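Long-range contacts in GMP reductase (Trypanosoma brucei brucei, PDB 6JIG), which probably catalyses the NADPH-dependent reductive deamination of GMP to IMP, helping to balance adenine and guanine nucleotides: residues V284-A292 with A305-G313; Q330-T338 with S361-D369. The protein carries 1 engineered substitution. One frame throughout, in Å; residues are numbered along the deposited sequence.

Interaction 1 (V284-A292 with A305-G313); sequences VDIIAGNIA and ADGLKIGVG. With K (potassium ion), chain D.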
loop_
_atom_site.group_PDB
_atom_site.type_symbol
_atom_site.label_atom_id
_atom_site.label_comp_id
_atom_site.label_asym_id
_atom_site.label_seq_id
_atom_site.Cartn_x
_atom_site.Cartn_y
_atom_site.Cartn_z
ATOM N N VAL A 284 13.375 -36.819 39.717
ATOM C CA VAL A 284 12.593 -35.644 39.336
ATOM C C VAL A 284 11.466 -36.062 38.397
ATOM O O VAL A 284 11.553 -37.072 37.692
ATOM C CB VAL A 284 13.447 -34.531 38.676
ATOM C CG1 VAL A 284 14.608 -34.094 39.601
ATOM C CG2 VAL A 284 13.957 -34.964 37.319
ATOM N N ASP A 285 10.392 -35.277 38.417
ATOM C CA ASP A 285 9.266 -35.517 37.522
ATOM C C ASP A 285 9.714 -35.484 36.065
ATOM O O ASP A 285 10.538 -34.656 35.667
ATOM C CB ASP A 285 8.181 -34.473 37.757
ATOM C CG ASP A 285 7.270 -34.819 38.923
ATOM O OD1 ASP A 285 7.544 -35.801 39.651
ATOM O OD2 ASP A 285 6.282 -34.089 39.120
ATOM N N ILE A 286 9.150 -36.387 35.272
ATOM C CA ILE A 286 9.441 -36.505 33.850
ATOM C C ILE A 286 8.183 -36.081 33.094
ATOM O O ILE A 286 7.152 -36.758 33.164
ATOM C CB ILE A 286 9.850 -37.932 33.466
ATOM C CG1 ILE A 286 10.980 -38.444 34.379
ATOM C CG2 ILE A 286 10.294 -37.987 31.997
ATOM C CD1 ILE A 286 12.227 -37.575 34.351
ATOM N N ILE A 287 8.284 -34.968 32.369
ATOM C CA ILE A 287 7.228 -34.467 31.486
ATOM C C ILE A 287 7.582 -34.885 30.067
ATOM O O ILE A 287 8.770 -34.970 29.714
ATOM C CB ILE A 287 7.099 -32.937 31.623
ATOM C CG1 ILE A 287 6.776 -32.576 33.082
ATOM C CG2 ILE A 287 6.006 -32.351 30.653
ATOM C CD1 ILE A 287 6.894 -31.094 33.398
ATOM N N ALA A 288 6.566 -35.192 29.252
ATOM C CA ALA A 288 6.825 -35.670 27.898
ATOM C C ALA A 288 5.800 -35.098 26.926
ATOM O O ALA A 288 4.644 -34.875 27.281
ATOM C CB ALA A 288 6.786 -37.194 27.811
ATOM N N GLY A 289 6.247 -34.882 25.698
ATOM C CA GLY A 289 5.405 -34.400 24.613
ATOM C C GLY A 289 6.236 -34.412 23.347
ATOM O O GLY A 289 7.402 -34.824 23.360
ATOM N N ASN A 290 5.646 -33.933 22.244
ATOM C CA ASN A 290 4.327 -33.296 22.220
ATOM C C ASN A 290 3.275 -34.206 21.598
ATOM O O ASN A 290 3.555 -34.943 20.647
ATOM C CB ASN A 290 4.390 -31.981 21.435
ATOM C CG ASN A 290 4.742 -30.802 22.315
ATOM O OD1 ASN A 290 5.431 -30.957 23.322
ATOM N ND2 ASN A 290 4.241 -29.620 21.959
ATOM N N ILE A 291 2.053 -34.135 22.125
ATOM C CA ILE A 291 1.004 -35.073 21.766
ATOM C C ILE A 291 -0.265 -34.284 21.503
ATOM O O ILE A 291 -0.386 -33.113 21.863
ATOM C CB ILE A 291 0.747 -36.129 22.859
ATOM C CG1 ILE A 291 0.287 -35.447 24.137
ATOM C CG2 ILE A 291 1.996 -37.003 23.094
ATOM C CD1 ILE A 291 -0.390 -36.403 25.119
ATOM N N ALA A 292 -1.227 -34.955 20.890
ATOM C CA ALA A 292 -2.472 -34.243 20.591
ATOM C C ALA A 292 -3.675 -35.171 20.518
ATOM O O ALA A 292 -4.680 -34.774 19.921
ATOM C CB ALA A 292 -2.335 -33.458 19.277
ATOM N N ALA A 305 4.914 -40.991 32.474
ATOM C CA ALA A 305 5.028 -39.535 32.478
ATOM C C ALA A 305 4.328 -38.918 33.682
ATOM O O ALA A 305 3.198 -39.279 34.024
ATOM C CB ALA A 305 4.437 -38.943 31.186
ATOM N N ASP A 306 5.006 -37.958 34.316
ATOM C CA ASP A 306 4.431 -37.145 35.378
ATOM C C ASP A 306 3.716 -35.897 34.870
ATOM O O ASP A 306 3.068 -35.207 35.662
ATOM C CB ASP A 306 5.526 -36.720 36.360
ATOM C CG ASP A 306 6.213 -37.913 36.986
ATOM O OD1 ASP A 306 5.529 -38.615 37.751
ATOM O OD2 ASP A 306 7.398 -38.167 36.675
ATOM N N GLY A 307 3.863 -35.567 33.592
ATOM C CA GLY A 307 3.129 -34.470 32.986
ATOM C C GLY A 307 3.178 -34.643 31.484
ATOM O O GLY A 307 4.067 -35.320 30.957
ATOM N N LEU A 308 2.202 -34.044 30.793
ATOM C CA LEU A 308 2.088 -34.154 29.339
ATOM C C LEU A 308 2.134 -32.769 28.715
ATOM O O LEU A 308 1.576 -31.814 29.265
ATOM C CB LEU A 308 0.785 -34.843 28.915
ATOM C CG LEU A 308 0.589 -36.243 29.481
ATOM C CD1 LEU A 308 -0.817 -36.770 29.185
ATOM C CD2 LEU A 308 1.644 -37.161 28.900
ATOM N N LYS A 309 2.808 -32.650 27.575
ATOM C CA LYS A 309 2.848 -31.379 26.859
ATOM C C LYS A 309 2.054 -31.559 25.565
ATOM O O LYS A 309 2.345 -32.462 24.776
ATOM C CB LYS A 309 4.285 -30.914 26.591
ATOM C CG LYS A 309 4.345 -29.422 26.163
ATOM C CD LYS A 309 5.579 -28.680 26.713
ATOM C CE LYS A 309 6.878 -29.173 26.074
ATOM N NZ LYS A 309 6.864 -29.029 24.562
ATOM N N ILE A 310 1.038 -30.718 25.374
ATOM C CA ILE A 310 0.023 -30.899 24.338
ATOM C C ILE A 310 0.265 -29.865 23.254
ATOM O O ILE A 310 0.308 -28.666 23.549
ATOM C CB ILE A 310 -1.404 -30.717 24.892
ATOM C CG1 ILE A 310 -1.629 -31.532 26.165
ATOM C CG2 ILE A 310 -2.471 -30.949 23.795
ATOM C CD1 ILE A 310 -1.282 -32.957 26.059
ATOM N N GLY A 311 0.394 -30.320 22.006
ATOM C CA GLY A 311 0.406 -29.395 20.885
ATOM C C GLY A 311 1.232 -29.920 19.726
ATOM O O GLY A 311 2.445 -30.083 19.865
ATOM N N VAL A 312 0.590 -30.201 18.592
ATOM C CA VAL A 312 1.288 -30.618 17.372
ATOM C C VAL A 312 0.962 -29.582 16.298
ATOM O O VAL A 312 -0.150 -29.563 15.757
ATOM C CB VAL A 312 0.892 -32.035 16.939
ATOM C CG1 VAL A 312 1.603 -32.430 15.623
ATOM C CG2 VAL A 312 1.244 -33.034 18.034
ATOM N N GLY A 313 1.892 -28.660 16.051
ATOM C CA GLY A 313 1.731 -27.684 14.999
ATOM C C GLY A 313 1.244 -26.263 15.291
ATOM O O GLY A 313 1.463 -25.382 14.457
HETATM K K K D . 1.671 -22.844 13.266
#

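Interaction 2 (Q330-T338 with S361-D369); sequences QLSAVLACT and SKAIGAGAD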
loop_
_atom_site.group_PDB
_atom_site.type_symbol
_atom_site.label_atom_id
_atom_site.label_comp_id
_atom_site.label_asym_id
_atom_site.label_seq_id
_atom_site.Cartn_x
_atom_site.Cartn_y
_atom_site.Cartn_z
ATOM N N GLN A 330 -5.881 -26.783 18.401
ATOM C CA GLN A 330 -5.307 -26.933 19.741
ATOM C C GLN A 330 -6.367 -27.053 20.833
ATOM O O GLN A 330 -6.141 -27.749 21.832
ATOM C CB GLN A 330 -4.361 -25.768 20.038
ATOM C CG GLN A 330 -3.709 -25.818 21.440
ATOM C CD GLN A 330 -2.641 -26.908 21.591
ATOM O OE1 GLN A 330 -2.634 -27.910 20.875
ATOM N NE2 GLN A 330 -1.730 -26.704 22.542
ATOM N N LEU A 331 -7.527 -26.403 20.684
ATOM C CA LEU A 331 -8.538 -26.552 21.727
ATOM C C LEU A 331 -9.025 -27.988 21.800
ATOM O O LEU A 331 -9.154 -28.557 22.894
ATOM C CB LEU A 331 -9.718 -25.596 21.513
ATOM C CG LEU A 331 -10.702 -25.608 22.688
ATOM C CD1 LEU A 331 -10.295 -24.575 23.742
ATOM C CD2 LEU A 331 -12.157 -25.363 22.239
ATOM N N SER A 332 -9.262 -28.608 20.645
ATOM C CA SER A 332 -9.713 -29.996 20.646
ATOM C C SER A 332 -8.622 -30.918 21.184
ATOM O O SER A 332 -8.918 -31.942 21.804
ATOM C CB SER A 332 -10.107 -30.432 19.231
ATOM O OG SER A 332 -11.272 -29.752 18.786
ATOM N N ALA A 333 -7.353 -30.597 20.910
ATOM C CA ALA A 333 -6.270 -31.449 21.406
ATOM C C ALA A 333 -6.209 -31.408 22.928
ATOM O O ALA A 333 -6.057 -32.446 23.587
ATOM C CB ALA A 333 -4.932 -31.007 20.813
ATOM N N VAL A 334 -6.343 -30.211 23.498
ATOM C CA VAL A 334 -6.362 -30.055 24.953
ATOM C C VAL A 334 -7.560 -30.786 25.553
ATOM O O VAL A 334 -7.439 -31.505 26.551
ATOM C CB VAL A 334 -6.354 -28.560 25.315
ATOM C CG1 VAL A 334 -6.562 -28.346 26.843
ATOM C CG2 VAL A 334 -5.047 -27.916 24.842
ATOM N N LEU A 335 -8.744 -30.600 24.964
ATOM C CA LEU A 335 -9.930 -31.280 25.476
ATOM C C LEU A 335 -9.739 -32.786 25.496
ATOM O O LEU A 335 -10.052 -33.448 26.492
ATOM C CB LEU A 335 -11.151 -30.926 24.630
ATOM C CG LEU A 335 -11.785 -29.541 24.797
ATOM C CD1 LEU A 335 -12.798 -29.321 23.679
ATOM C CD2 LEU A 335 -12.466 -29.385 26.152
ATOM N N ALA A 336 -9.233 -33.350 24.398
ATOM C CA ALA A 336 -9.140 -34.800 24.315
ATOM C C ALA A 336 -8.056 -35.323 25.241
ATOM O O ALA A 336 -8.234 -36.352 25.900
ATOM C CB ALA A 336 -8.866 -35.240 22.871
ATOM N N CYS A 337 -6.924 -34.628 25.305
ATOM C CA CYS A 337 -5.826 -35.149 26.106
ATOM C C CYS A 337 -6.115 -35.019 27.594
ATOM O O CYS A 337 -5.772 -35.919 28.376
ATOM C CB CYS A 337 -4.522 -34.435 25.752
ATOM S SG CYS A 337 -3.882 -34.843 24.107
ATOM N N THR A 338 -6.751 -33.919 28.006
ATOM C CA THR A 338 -6.958 -33.725 29.437
ATOM C C THR A 338 -8.068 -34.614 29.966
ATOM O O THR A 338 -8.066 -34.937 31.156
ATOM C CB THR A 338 -7.249 -32.258 29.788
ATOM O OG1 THR A 338 -8.455 -31.805 29.150
ATOM C CG2 THR A 338 -6.061 -31.369 29.408
ATOM N N SER A 361 -7.151 -18.265 29.291
ATOM C CA SER A 361 -8.390 -18.664 29.958
ATOM C C SER A 361 -9.049 -19.837 29.244
ATOM O O SER A 361 -9.560 -20.760 29.889
ATOM C CB SER A 361 -9.377 -17.494 30.042
ATOM O OG SER A 361 -8.805 -16.327 30.627
ATOM N N LYS A 362 -9.075 -19.810 27.909
ATOM C CA LYS A 362 -9.699 -20.912 27.187
ATOM C C LYS A 362 -8.929 -22.210 27.389
ATOM O O LYS A 362 -9.531 -23.277 27.552
ATOM C CB LYS A 362 -9.792 -20.579 25.691
ATOM C CG LYS A 362 -10.637 -19.335 25.403
ATOM C CD LYS A 362 -10.618 -18.963 23.889
ATOM C CE LYS A 362 -11.164 -17.555 23.670
ATOM N NZ LYS A 362 -11.223 -17.224 22.194
ATOM N N ALA A 363 -7.598 -22.145 27.345
ATOM C CA ALA A 363 -6.800 -23.356 27.511
ATOM C C ALA A 363 -7.045 -23.993 28.880
ATOM O O ALA A 363 -7.258 -25.206 28.984
ATOM C CB ALA A 363 -5.320 -23.028 27.317
ATOM N N ILE A 364 -7.030 -23.180 29.938
ATOM C CA ILE A 364 -7.321 -23.687 31.283
ATOM C C ILE A 364 -8.754 -24.204 31.358
ATOM O O ILE A 364 -9.017 -25.278 31.912
ATOM C CB ILE A 364 -7.075 -22.593 32.346
ATOM C CG1 ILE A 364 -5.652 -22.040 32.265
ATOM C CG2 ILE A 364 -7.365 -23.136 33.737
ATOM C CD1 ILE A 364 -4.564 -23.092 32.463
ATOM N N GLY A 365 -9.709 -23.444 30.808
ATOM C CA GLY A 365 -11.083 -23.924 30.741
ATOM C C GLY A 365 -11.254 -25.233 29.992
ATOM O O GLY A 365 -12.145 -26.028 30.317
ATOM N N ALA A 366 -10.419 -25.483 28.982
ATOM C CA ALA A 366 -10.483 -26.751 28.266
ATOM C C ALA A 366 -9.773 -27.889 29.008
ATOM O O ALA A 366 -9.704 -29.007 28.483
ATOM C CB ALA A 366 -9.881 -26.593 26.862
ATOM N N GLY A 367 -9.245 -27.645 30.203
ATOM C CA GLY A 367 -8.655 -28.704 31.012
ATOM C C GLY A 367 -7.166 -28.590 31.260
ATOM O O GLY A 367 -6.640 -29.385 32.049
ATOM N N ALA A 368 -6.446 -27.670 30.611
ATOM C CA ALA A 368 -5.000 -27.596 30.842
ATOM C C ALA A 368 -4.695 -27.109 32.251
ATOM O O ALA A 368 -5.399 -26.260 32.794
ATOM C CB ALA A 368 -4.323 -26.654 29.847
ATOM N N ASP A 369 -3.605 -27.632 32.835
ATOM C CA ASP A 369 -3.144 -27.116 34.124
ATOM C C ASP A 369 -2.193 -25.941 33.990
ATOM O O ASP A 369 -2.174 -25.067 34.871
ATOM C CB ASP A 369 -2.476 -28.240 34.936
ATOM C CG ASP A 369 -3.416 -29.397 35.141
ATOM O OD1 ASP A 369 -4.344 -29.248 35.950
ATOM O OD2 ASP A 369 -3.306 -30.399 34.402
#

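Interaction 1 (V284-A292 with A305-G313)
Lys309 reaches across to Asn290 near the C-terminal ends of two adjacent parallel strands, 285-291 and 307-310. Its CB already lies 3.5 Å from Asn290 OD1, and CG, set anti to the backbone N (chi1 -166°), comes about as near that oxygen. CD swings wider, then bends at chi2, chi3 and chi4 bring CE back, so the chain curls around the amide oxygen. At the tip NZ gives OD1 a short hydrogen bond of 2.7 Å, and forms salt bridges to Asp259 and Asp351, so that three partners grip it.

The other half of the Asn290 amide is held as well. ND2 donates to Gly311 O at 2.8 Å, lying in the carbonyl plane on a lone pair and nearly in the amide's own plane; a further bond to Asp351 helps fix the flip. Asn290 follows a cis peptide and belongs to the GMP pocket.

Between the strands run the usual parallel bonds, such as Lys309 N to Ala288 O and Ile291 N to Lys309 O. At the other end the Asp306 carboxylate takes the Ile286 N-H on the anti lone pair of OD2, almost straight at 171°. It stacks on the Asp285 carboxylate, planes 17° apart; Lys276 pairs with Asp306, while Asn42 and Ser40 hold Asp285, which probably eases the repulsion.

On the face of Ala288 and Leu308, Ile291 CG1 packs at 3.5 Å on Ile310 CD1. This is a classic beta-alpha-beta unit of a TIM barrel: helix 294-302 covers Ala288, Ile291 and Leu308, helix 330-344 meets Ile291 and Ile310, and strand 255-259 continues the sheet beyond 285-291.

Interaction 2 (Q330-T338 with S361-D369)
Ala366 pushes its methyl group into a notch on helix 330-344 made by Leu331, Val334 and Leu335, and this is the tight part of the contact. Its CB meets Leu331 CD1 at 3.7 Å and Val334 CG1 at 3.8 Å, with Leu335 CD2 joining at 3.9 Å. Val334 does most of the bridging: CG1, trans to the backbone N (chi1 173°), also touches Ala366 O and reaches Ala368 CB at 4.1 Å, so one methyl rests against both Ala366 and Ala368 in the turn that follows helix 357-365.

One turn further along, Thr338 closes the packing. Its chi1 of 62° sets OG1 between its own N and carbonyl carbon, where it lies 2.8 Å from Val334 O and 3.1 Å from Ala366 O; the hydroxyl proton could serve either carbonyl. CG2 of the same residue lies 3.4 Å from Gly367 O, so the threonine straddles the turn with its polar and apolar branches. Gly367, at positive phi, ends the helix in a Schellman motif, and its CA lies close against Thr338 OG1.

The contact thins toward Lys362 and Ala363. Leu331 CD1 comes no nearer to Lys362 than 4.1 Å, at its carbonyl O, and the lysine chain leads away to bind Val18 O and Tyr15 O. Leu335, only partly buried, borders Ser6 of a neighbouring subunit, whereas Phe472 of strand 472-475 lies over Leu331 and Ala366.

Val334, Ala363 and Ala368 all rest on Ala350 of strand 348-351. The small Ala366 and Gly367 probably allow the end of one outer helix to approach its neighbour closely, in the helical layer wrapped around the parallel strands of a TIM barrel.

In the fold
Interaction 1 joins two adjacent barrel strands, and interaction 2 joins two helices of the outer layer, with centres about 13 Å apart. Gln330 and Cys337 link them: Gln330 NE2 probably donates to Ile310 O at 3.0 Å, while Cys337 CB packs 3.6 Å from Ile310 CD1. Interaction 1 is the one that reaches the nucleotide and metal sites. The Asn290 side chain is about 4 Å from bound GMP, and Gly313 O binds the potassium ion at 2.8 Å, alongside Gly315, the engineered Ala318 and three carbonyls of a neighbouring subunit. Interaction 2 stands further back: its Ala363 side chain is about 11 Å from the nucleotide.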